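Local coordinates for periplasmic His/Glu/Gln/Arg/opine family-binding protein (PDB 3I6V) that binds lysine between its two lobes, probably as the periplasmic receptor of an amino-acid ABC transporter, at residues 15-20 with 214-219; 29-34 with 86-91; 93-98 with 151-156. All coordinates share one frame; numbering follows the deposited sequence.

Contact 1 (15-20 with 214-219); sequences YPPYNF and KWFGED. With LYS (lysine), chain B.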
loop_
_atom_site.group_PDB
_atom_site.type_symbol
_atom_site.label_atom_id
_atom_site.label_comp_id
_atom_site.label_asym_id
_atom_site.label_seq_id
_atom_site.Cartn_x
_atom_site.Cartn_y
_atom_site.Cartn_z
ATOM N N TYR A 15 -0.213 -3.734 6.839
ATOM C CA TYR A 15 0.591 -2.765 6.100
ATOM C C TYR A 15 0.490 -1.394 6.747
ATOM O O TYR A 15 -0.041 -0.456 6.136
ATOM C CB TYR A 15 0.108 -2.745 4.625
ATOM C CG TYR A 15 0.987 -1.985 3.656
ATOM C CD1 TYR A 15 2.400 -2.055 3.737
ATOM C CD2 TYR A 15 0.411 -1.203 2.644
ATOM C CE1 TYR A 15 3.226 -1.369 2.807
ATOM C CE2 TYR A 15 1.229 -0.509 1.709
ATOM C CZ TYR A 15 2.630 -0.592 1.816
ATOM O OH TYR A 15 3.420 0.070 0.924
ATOM N N PRO A 16 0.985 -1.264 8.018
ATOM C CA PRO A 16 0.835 0.029 8.696
ATOM C C PRO A 16 1.721 1.118 8.052
ATOM O O PRO A 16 2.818 0.835 7.543
ATOM C CB PRO A 16 1.277 -0.279 10.162
ATOM C CG PRO A 16 2.187 -1.463 10.033
ATOM C CD PRO A 16 1.632 -2.283 8.875
ATOM N N PRO A 17 1.266 2.364 8.048
ATOM C CA PRO A 17 0.070 2.888 8.623
ATOM C C PRO A 17 -1.135 2.897 7.648
ATOM O O PRO A 17 -2.196 3.404 8.022
ATOM C CB PRO A 17 0.490 4.324 8.992
ATOM C CG PRO A 17 1.488 4.690 7.980
ATOM C CD PRO A 17 2.100 3.428 7.464
ATOM N N TYR A 18 -0.974 2.358 6.430
ATOM C CA TYR A 18 -2.106 2.285 5.489
ATOM C C TYR A 18 -3.264 1.464 6.061
ATOM O O TYR A 18 -4.408 1.935 6.133
ATOM C CB TYR A 18 -1.664 1.611 4.172
ATOM C CG TYR A 18 -0.580 2.342 3.437
ATOM C CD1 TYR A 18 0.769 2.062 3.692
ATOM C CD2 TYR A 18 -0.894 3.307 2.472
ATOM C CE1 TYR A 18 1.809 2.741 2.996
ATOM C CE2 TYR A 18 0.133 4.002 1.751
ATOM C CZ TYR A 18 1.468 3.698 2.014
ATOM O OH TYR A 18 2.473 4.351 1.324
ATOM N N ASN A 19 -2.958 0.220 6.418
ATOM C CA ASN A 19 -3.933 -0.695 6.990
ATOM C C ASN A 19 -3.272 -1.705 7.967
ATOM O O ASN A 19 -2.101 -2.087 7.805
ATOM C CB ASN A 19 -4.716 -1.432 5.893
ATOM C CG ASN A 19 -3.828 -2.302 5.018
ATOM O OD1 ASN A 19 -3.511 -3.456 5.379
ATOM N ND2 ASN A 19 -3.437 -1.775 3.850
ATOM N N PHE A 20 -4.021 -2.115 8.989
ATOM C CA PHE A 20 -3.508 -3.115 9.958
ATOM C C PHE A 20 -4.667 -3.642 10.804
ATOM O O PHE A 20 -5.742 -3.047 10.788
ATOM C CB PHE A 20 -2.316 -2.568 10.797
ATOM C CG PHE A 20 -2.646 -1.382 11.673
ATOM C CD1 PHE A 20 -2.552 -0.089 11.184
ATOM C CD2 PHE A 20 -2.989 -1.562 13.023
ATOM C CE1 PHE A 20 -2.856 1.013 11.994
ATOM C CE2 PHE A 20 -3.276 -0.477 13.854
ATOM C CZ PHE A 20 -3.219 0.820 13.348
ATOM N N LYS A 214 -2.599 13.714 8.826
ATOM C CA LYS A 214 -2.843 13.012 10.104
ATOM C C LYS A 214 -2.046 11.683 10.165
ATOM O O LYS A 214 -1.297 11.423 11.135
ATOM C CB LYS A 214 -4.349 12.775 10.309
ATOM C CG LYS A 214 -4.689 12.050 11.605
ATOM C CD LYS A 214 -6.179 11.677 11.649
ATOM C CE LYS A 214 -6.478 10.747 12.840
ATOM N NZ LYS A 214 -7.913 10.342 12.826
ATOM N N TRP A 215 -2.177 10.856 9.120
ATOM C CA TRP A 215 -1.551 9.531 9.131
ATOM C C TRP A 215 -0.106 9.459 8.610
ATOM O O TRP A 215 0.655 8.620 9.057
ATOM C CB TRP A 215 -2.434 8.523 8.400
ATOM C CG TRP A 215 -3.686 8.198 9.135
ATOM C CD1 TRP A 215 -4.896 8.827 9.022
ATOM C CD2 TRP A 215 -3.862 7.161 10.101
ATOM N NE1 TRP A 215 -5.818 8.235 9.847
ATOM C CE2 TRP A 215 -5.208 7.217 10.532
ATOM C CE3 TRP A 215 -3.010 6.182 10.652
ATOM C CZ2 TRP A 215 -5.727 6.326 11.486
ATOM C CZ3 TRP A 215 -3.522 5.312 11.606
ATOM C CH2 TRP A 215 -4.868 5.389 12.013
ATOM N N PHE A 216 0.262 10.329 7.669
ATOM C CA PHE A 216 1.565 10.244 7.006
ATOM C C PHE A 216 2.528 11.380 7.373
ATOM O O PHE A 216 3.702 11.342 6.996
ATOM C CB PHE A 216 1.404 10.110 5.467
ATOM C CG PHE A 216 0.706 8.845 5.053
ATOM C CD1 PHE A 216 -0.650 8.863 4.757
ATOM C CD2 PHE A 216 1.398 7.634 5.003
ATOM C CE1 PHE A 216 -1.342 7.685 4.393
ATOM C CE2 PHE A 216 0.728 6.435 4.659
ATOM C CZ PHE A 216 -0.646 6.457 4.357
ATOM N N GLY A 217 2.039 12.372 8.123
ATOM C CA GLY A 217 2.908 13.445 8.628
ATOM C C GLY A 217 2.690 14.772 7.926
ATOM O O GLY A 217 2.200 14.808 6.791
ATOM N N GLU A 218 3.090 15.863 8.580
ATOM C CA GLU A 218 2.902 17.221 8.040
ATOM C C GLU A 218 3.559 17.455 6.672
ATOM O O GLU A 218 3.106 18.295 5.890
ATOM C CB GLU A 218 3.385 18.290 9.044
ATOM C CG GLU A 218 2.447 18.480 10.241
ATOM C CD GLU A 218 0.990 18.673 9.822
ATOM O OE1 GLU A 218 0.711 19.601 9.021
ATOM O OE2 GLU A 218 0.123 17.893 10.288
ATOM N N ASP A 219 4.619 16.707 6.392
ATOM C CA ASP A 219 5.348 16.865 5.141
ATOM C C ASP A 219 4.906 15.932 4.014
ATOM O O ASP A 219 5.480 15.982 2.919
ATOM C CB ASP A 219 6.856 16.738 5.381
ATOM C CG ASP A 219 7.454 18.003 5.995
ATOM O OD1 ASP A 219 6.998 19.132 5.636
ATOM O OD2 ASP A 219 8.377 17.871 6.843
HETATM N N LYS B . 2.134 0.316 -3.651
HETATM C CA LYS B . 2.956 -0.904 -3.947
HETATM C C LYS B . 2.258 -1.801 -4.944
HETATM O O LYS B . 1.090 -1.540 -5.264
HETATM C CB LYS B . 3.251 -1.687 -2.644
HETATM C CG LYS B . 2.030 -2.328 -1.982
HETATM C CD LYS B . 2.452 -3.020 -0.640
HETATM C CE LYS B . 1.265 -3.776 0.063
HETATM N NZ LYS B . 1.728 -4.338 1.432
HETATM O OXT LYS B . 2.845 -2.813 -5.426
#
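Pro17, Tyr18 and Phe20 meet Trp215 and Phe216 in an apolar, mainly aromatic contact without hydrogen bonds, near the surface, where the end of helix 207-216 lies against the early loop and strand of the same lobe. Pro17, entered through a cis peptide, fits between the two aromatics: its CG rests 3.8 Å from Phe216 CE2, and its CB and carbonyl O approach Trp215 CE3. Phe216 puts its ring rim over one face of Tyr18, with CZ 3.7 Å from Tyr18 CE2 and the ring planes inclined at 56°. Further out, Trp215 CZ3 reaches the edge of the Phe20 ring more loosely, 4.4 Å from CE1, while its indole NE1 is bonded to Glu33. After Phe216 the helix ends at Gly217, which has positive phi.

Tyr15 serves the ligand instead. With CG anti to the backbone N (chi1 -169°), one face of its ring meets the bound lysine, whose NZ stands 3.2 Å above the plane of the ring, over its centre; Tyr18 CD1 covers the opposite face toward the rim. Losing that ring to an alanine here would probably leave the ammonium without its aromatic floor and open a gap between NZ and Tyr18. Tyr15 is paired with both Tyr18 and Asn19, a classic beta bulge, and this bulged turn through Tyr15 supplies part of the wall of the amino-acid pocket of a family 3 solute-binding protein.

Contact 2 (29-34 with 86-91); sequences GFEREL and QNYIPP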
loop_
_atom_site.group_PDB
_atom_site.type_symbol
_atom_site.label_atom_id
_atom_site.label_comp_id
_atom_site.label_asym_id
_atom_site.label_seq_id
_atom_site.Cartn_x
_atom_site.Cartn_y
_atom_site.Cartn_z
ATOM N N GLY A 29 -6.149 1.960 10.665
ATOM C CA GLY A 29 -5.198 2.601 9.767
ATOM C C GLY A 29 -5.826 3.699 8.928
ATOM O O GLY A 29 -7.010 3.982 9.021
ATOM N N PHE A 30 -4.999 4.336 8.115
ATOM C CA PHE A 30 -5.444 5.383 7.194
ATOM C C PHE A 30 -6.663 4.958 6.376
ATOM O O PHE A 30 -7.656 5.688 6.265
ATOM C CB PHE A 30 -4.286 5.773 6.255
ATOM C CG PHE A 30 -4.698 6.717 5.165
ATOM C CD1 PHE A 30 -4.947 8.062 5.453
ATOM C CD2 PHE A 30 -4.843 6.261 3.855
ATOM C CE1 PHE A 30 -5.326 8.951 4.446
ATOM C CE2 PHE A 30 -5.229 7.136 2.824
ATOM C CZ PHE A 30 -5.475 8.473 3.110
ATOM N N GLU A 31 -6.568 3.763 5.826
ATOM C CA GLU A 31 -7.568 3.232 4.936
ATOM C C GLU A 31 -8.852 2.819 5.612
ATOM O O GLU A 31 -9.899 2.804 4.965
ATOM C CB GLU A 31 -6.972 2.083 4.096
ATOM C CG GLU A 31 -5.954 2.686 3.112
ATOM C CD GLU A 31 -5.133 1.661 2.354
ATOM O OE1 GLU A 31 -4.837 0.577 2.915
ATOM O OE2 GLU A 31 -4.777 1.962 1.184
ATOM N N ARG A 32 -8.795 2.486 6.904
ATOM C CA ARG A 32 -10.027 2.250 7.662
ATOM C C ARG A 32 -10.789 3.559 7.728
ATOM O O ARG A 32 -11.981 3.600 7.449
ATOM C CB ARG A 32 -9.749 1.799 9.123
ATOM C CG ARG A 32 -11.028 1.751 9.997
ATOM C CD ARG A 32 -11.929 0.661 9.418
ATOM N NE ARG A 32 -13.285 0.551 9.976
ATOM C CZ ARG A 32 -13.665 -0.397 10.836
ATOM N NH1 ARG A 32 -12.773 -1.279 11.301
ATOM N NH2 ARG A 32 -14.936 -0.456 11.246
ATOM N N GLU A 33 -10.108 4.612 8.156
ATOM C CA GLU A 33 -10.760 5.909 8.281
ATOM C C GLU A 33 -11.241 6.417 6.917
ATOM O O GLU A 33 -12.359 6.953 6.775
ATOM C CB GLU A 33 -9.804 6.923 8.885
ATOM C CG GLU A 33 -10.527 8.175 9.335
ATOM C CD GLU A 33 -9.608 9.262 9.849
ATOM O OE1 GLU A 33 -8.487 8.965 10.320
ATOM O OE2 GLU A 33 -10.025 10.429 9.786
ATOM N N LEU A 34 -10.386 6.264 5.913
ATOM C CA LEU A 34 -10.756 6.731 4.576
ATOM C C LEU A 34 -11.942 5.946 4.041
ATOM O O LEU A 34 -12.942 6.528 3.636
ATOM C CB LEU A 34 -9.561 6.637 3.616
ATOM C CG LEU A 34 -9.900 6.984 2.153
ATOM C CD1 LEU A 34 -10.266 8.487 2.018
ATOM C CD2 LEU A 34 -8.718 6.637 1.300
ATOM N N GLN A 86 -9.626 6.816 -9.256
ATOM C CA GLN A 86 -8.532 7.759 -9.211
ATOM C C GLN A 86 -7.681 7.491 -7.955
ATOM O O GLN A 86 -8.150 6.837 -7.014
ATOM C CB GLN A 86 -9.103 9.188 -9.117
ATOM C CG GLN A 86 -9.883 9.415 -7.799
ATOM C CD GLN A 86 -10.594 10.752 -7.812
ATOM O OE1 GLN A 86 -9.963 11.815 -7.799
ATOM N NE2 GLN A 86 -11.898 10.699 -7.874
ATOM N N ASN A 87 -6.458 8.016 -7.919
ATOM C CA ASN A 87 -5.652 7.825 -6.723
ATOM C C ASN A 87 -6.257 8.567 -5.479
ATOM O O ASN A 87 -7.027 9.534 -5.619
ATOM C CB ASN A 87 -4.148 8.089 -6.946
ATOM C CG ASN A 87 -3.801 9.540 -7.391
ATOM O OD1 ASN A 87 -4.419 10.542 -6.986
ATOM N ND2 ASN A 87 -2.754 9.637 -8.191
ATOM N N TYR A 88 -5.973 8.043 -4.286
ATOM C CA TYR A 88 -6.390 8.727 -3.075
ATOM C C TYR A 88 -5.193 9.101 -2.198
ATOM O O TYR A 88 -5.347 9.805 -1.194
ATOM C CB TYR A 88 -7.474 7.970 -2.339
ATOM C CG TYR A 88 -7.097 6.560 -1.956
ATOM C CD1 TYR A 88 -7.593 5.461 -2.676
ATOM C CD2 TYR A 88 -6.243 6.322 -0.874
ATOM C CE1 TYR A 88 -7.242 4.134 -2.320
ATOM C CE2 TYR A 88 -5.883 5.014 -0.509
ATOM C CZ TYR A 88 -6.393 3.940 -1.215
ATOM O OH TYR A 88 -6.015 2.666 -0.864
ATOM N N ILE A 89 -4.011 8.647 -2.596
ATOM C CA ILE A 89 -2.760 9.237 -2.154
ATOM C C ILE A 89 -1.956 9.515 -3.431
ATOM O O ILE A 89 -1.965 8.687 -4.345
ATOM C CB ILE A 89 -1.958 8.296 -1.218
ATOM C CG1 ILE A 89 -2.857 7.714 -0.105
ATOM C CG2 ILE A 89 -0.682 9.025 -0.618
ATOM C CD1 ILE A 89 -2.121 6.693 0.794
ATOM N N PRO A 90 -1.286 10.696 -3.511
ATOM C CA PRO A 90 -0.423 10.989 -4.644
ATOM C C PRO A 90 0.718 9.976 -4.746
ATOM O O PRO A 90 1.057 9.331 -3.727
ATOM C CB PRO A 90 0.119 12.425 -4.349
ATOM C CG PRO A 90 -0.992 13.038 -3.461
ATOM C CD PRO A 90 -1.414 11.849 -2.590
ATOM N N PRO A 91 1.301 9.825 -5.957
ATOM C CA PRO A 91 2.408 8.885 -6.114
ATOM C C PRO A 91 3.479 9.213 -5.083
ATOM O O PRO A 91 3.821 10.391 -4.911
ATOM C CB PRO A 91 2.921 9.164 -7.540
ATOM C CG PRO A 91 1.754 9.820 -8.263
ATOM C CD PRO A 91 1.003 10.574 -7.203
#
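Tyr88, its CG between its backbone N and carbonyl carbon (chi1 57°), sends its ring in among Phe30, Glu31 and Leu34 on the first turn of helix 30-42. Packing is tightest at Leu34, whose CD2 methyl sits over one face of the tyrosine, 3.8 Å from the ring centroid, in a CH-pi contact, and 3.3 Å from Tyr88 CD2. Tyr88 CD2 meets the edge of the Phe30 ring, 3.9 Å from Phe30 CE2. At the far end Tyr88 OH donates a very short bond (2.5 Å) to Glu31 OE2, which lies at the ring edge with its carboxylate turned 63° from the ring plane. Glu31 has further partners: OE2 also accepts from Gly71 N of the ligand pocket, and OE1 from Asn19 ND2, consistent with a second-shell role at the lysine site. In the two-lobed periplasmic binding-protein fold, strand 83-89 leads into the crossover to the other lobe, and Tyr88 bonds through its backbone to Val180 on the returning strand. Ile89 adds a smaller contact, CD1 reaching Phe30 CE2 at 3.7 Å. Beyond it the contact gives way: Pro91 is exposed, and Arg32 and Glu33, partly exposed, do not touch 86-91 and pair with Asp36 and Lys214.

Contact 3 (93-98 with 151-156); sequences ASSYVA and ADRDYL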
loop_
_atom_site.group_PDB
_atom_site.type_symbol
_atom_site.label_atom_id
_atom_site.label_comp_id
_atom_site.label_asym_id
_atom_site.label_seq_id
_atom_site.Cartn_x
_atom_site.Cartn_y
_atom_site.Cartn_z
ATOM N N ALA A 93 7.457 7.815 -3.237
ATOM C CA ALA A 93 8.642 7.103 -3.650
ATOM C C ALA A 93 8.728 5.686 -3.091
ATOM O O ALA A 93 8.020 5.324 -2.133
ATOM C CB ALA A 93 9.894 7.908 -3.280
ATOM N N SER A 94 9.597 4.900 -3.705
ATOM C CA SER A 94 10.086 3.656 -3.132
ATOM C C SER A 94 11.547 3.878 -2.734
ATOM O O SER A 94 12.240 4.731 -3.338
ATOM C CB SER A 94 9.973 2.540 -4.146
ATOM O OG SER A 94 8.612 2.248 -4.412
ATOM N N SER A 95 12.020 3.132 -1.737
ATOM C CA SER A 95 13.352 3.357 -1.154
ATOM C C SER A 95 13.971 2.061 -0.704
ATOM O O SER A 95 13.269 1.062 -0.494
ATOM C CB SER A 95 13.277 4.270 0.072
ATOM O OG SER A 95 12.586 5.460 -0.204
ATOM N N TYR A 96 15.297 2.084 -0.559
ATOM C CA TYR A 96 16.035 0.957 -0.017
ATOM C C TYR A 96 16.292 1.196 1.465
ATOM O O TYR A 96 16.592 2.315 1.885
ATOM C CB TYR A 96 17.375 0.743 -0.711
ATOM C CG TYR A 96 17.305 0.363 -2.167
ATOM C CD1 TYR A 96 17.250 1.350 -3.160
ATOM C CD2 TYR A 96 17.308 -0.975 -2.554
ATOM C CE1 TYR A 96 17.187 1.006 -4.525
ATOM C CE2 TYR A 96 17.259 -1.327 -3.890
ATOM C CZ TYR A 96 17.199 -0.337 -4.863
ATOM O OH TYR A 96 17.148 -0.719 -6.167
ATOM N N VAL A 97 16.198 0.126 2.232
ATOM C CA VAL A 97 16.544 0.174 3.663
ATOM C C VAL A 97 17.479 -0.966 4.002
ATOM O O VAL A 97 17.309 -2.080 3.524
ATOM C CB VAL A 97 15.302 0.184 4.598
ATOM C CG1 VAL A 97 15.698 -0.228 6.047
ATOM C CG2 VAL A 97 14.717 1.560 4.638
ATOM N N ALA A 98 18.488 -0.665 4.831
ATOM C CA ALA A 98 19.515 -1.634 5.153
ATOM C C ALA A 98 20.001 -1.485 6.618
ATOM O O ALA A 98 19.593 -0.561 7.328
ATOM C CB ALA A 98 20.705 -1.464 4.165
ATOM N N ALA A 151 11.017 -1.047 -0.793
ATOM C CA ALA A 151 9.610 -0.962 -0.434
ATOM C C ALA A 151 9.143 0.458 -0.499
ATOM O O ALA A 151 9.922 1.375 -0.738
ATOM C CB ALA A 151 9.393 -1.516 1.037
ATOM N N ASP A 152 7.861 0.647 -0.241
ATOM C CA ASP A 152 7.263 1.963 -0.251
ATOM C C ASP A 152 7.881 2.809 0.851
ATOM O O ASP A 152 8.034 2.326 2.012
ATOM C CB ASP A 152 5.785 1.802 -0.003
ATOM C CG ASP A 152 5.063 3.086 0.001
ATOM O OD1 ASP A 152 4.746 3.593 -1.102
ATOM O OD2 ASP A 152 4.763 3.559 1.127
ATOM N N ARG A 153 8.241 4.048 0.501
ATOM C CA ARG A 153 8.928 4.935 1.414
ATOM C C ARG A 153 8.048 5.245 2.631
ATOM O O ARG A 153 8.554 5.312 3.762
ATOM C CB ARG A 153 9.358 6.249 0.745
ATOM C CG ARG A 153 10.210 7.140 1.695
ATOM C CD ARG A 153 10.778 8.422 1.032
ATOM N NE ARG A 153 11.415 9.194 2.086
ATOM C CZ ARG A 153 12.666 9.015 2.500
ATOM N NH1 ARG A 153 13.471 8.128 1.913
ATOM N NH2 ARG A 153 13.127 9.759 3.490
ATOM N N ASP A 154 6.752 5.447 2.421
ATOM C CA ASP A 154 5.913 5.761 3.556
ATOM C C ASP A 154 5.709 4.603 4.531
ATOM O O ASP A 154 5.441 4.839 5.723
ATOM C CB ASP A 154 4.605 6.403 3.125
ATOM C CG ASP A 154 4.825 7.811 2.570
ATOM O OD1 ASP A 154 5.988 8.274 2.548
ATOM O OD2 ASP A 154 3.851 8.435 2.150
ATOM N N TYR A 155 5.856 3.374 4.032
ATOM C CA TYR A 155 5.840 2.208 4.889
ATOM C C TYR A 155 7.157 2.193 5.703
ATOM O O TYR A 155 7.163 1.935 6.937
ATOM C CB TYR A 155 5.695 0.928 4.053
ATOM C CG TYR A 155 5.910 -0.352 4.847
ATOM C CD1 TYR A 155 5.000 -0.760 5.837
ATOM C CD2 TYR A 155 7.023 -1.150 4.606
ATOM C CE1 TYR A 155 5.209 -1.958 6.565
ATOM C CE2 TYR A 155 7.240 -2.318 5.304
ATOM C CZ TYR A 155 6.355 -2.711 6.292
ATOM O OH TYR A 155 6.655 -3.865 6.976
ATOM N N LEU A 156 8.261 2.474 5.021
ATOM C CA LEU A 156 9.604 2.412 5.649
ATOM C C LEU A 156 9.933 3.554 6.633
ATOM O O LEU A 156 10.648 3.309 7.599
ATOM C CB LEU A 156 10.721 2.286 4.610
ATOM C CG LEU A 156 10.718 1.007 3.772
ATOM C CD1 LEU A 156 11.617 1.188 2.512
ATOM C CD2 LEU A 156 11.106 -0.264 4.565
#
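The Arg153 side chain leaves its backbone N on the far side of CB (chi1 -175°) and stays extended to NE, which lays it alongside the Ser95 hydroxyl, while Leu156, its CG turned beside its own N (chi1 -64°), carries CD1 to Val97. These side chains flank an antiparallel strand pair that passes directly into a helix, in the second lobe of the type II periplasmic binding-protein fold: strand 93-98 lies against the end of strand 148-152, and helix 153-162 starts at once.

Ser95 and Ala151 form a hydrogen-bonded pair, Ser95 N giving to Ala151 O at 2.9 Å and Ala151 N to Ser95 O at 3.1 Å, both nearly linear. At the neighbouring non-hydrogen-bonded pair, Ser94 with Asp152, the CA atoms come to 4.4 Å and the side chains diverge. One step further the strand-type bonding is carried into the helix, because Arg153 N donates to Ala93 O at 2.9 Å, from a position tilted out of the carbonyl plane.

Ser95 OG lies 3.5 Å from Arg153 CB and near the plane of the guanidinium at its edge, but the polar ends share an outside partner: both OG and Arg153 NH1 bind Asp173 OD1, and Phe169 makes a cation-pi contact with the arginine. Leu156 CD1 packs 3.8 Å from Val97 CG2, the two side chains running antiparallel beside each other, and also touches Ser95 O. Asp152 points away from strand 93-98 and caps the new helix as its N-cap residue; its OD2, which also binds Tyr18 OH from the facing lobe, accepts Tyr155 N at 3.1 Å on the anti side of the carboxylate.

Contact 1 is a surface contact, whereas contacts 2 and 3 are buried. Contacts 1 and 2 share one lobe and abut: Phe216 packs edge-to-face on Phe30, and Glu31 N bonds to Tyr18 O. Contact 3 belongs to the other lobe, yet a side-chain hydrogen bond across the cleft that holds lysine ties it to contact 1, so contacts 1 and 3 meet beside the ligand. Contacts 2 and 3 touch only through the chain between strands 83-89 and 93-98. Their chemistry differs accordingly: aromatic and apolar in contact 1, apolar around one buried hydroxyl-carboxylate hydrogen bond in contact 2, and backbone hydrogen bonding in contact 3.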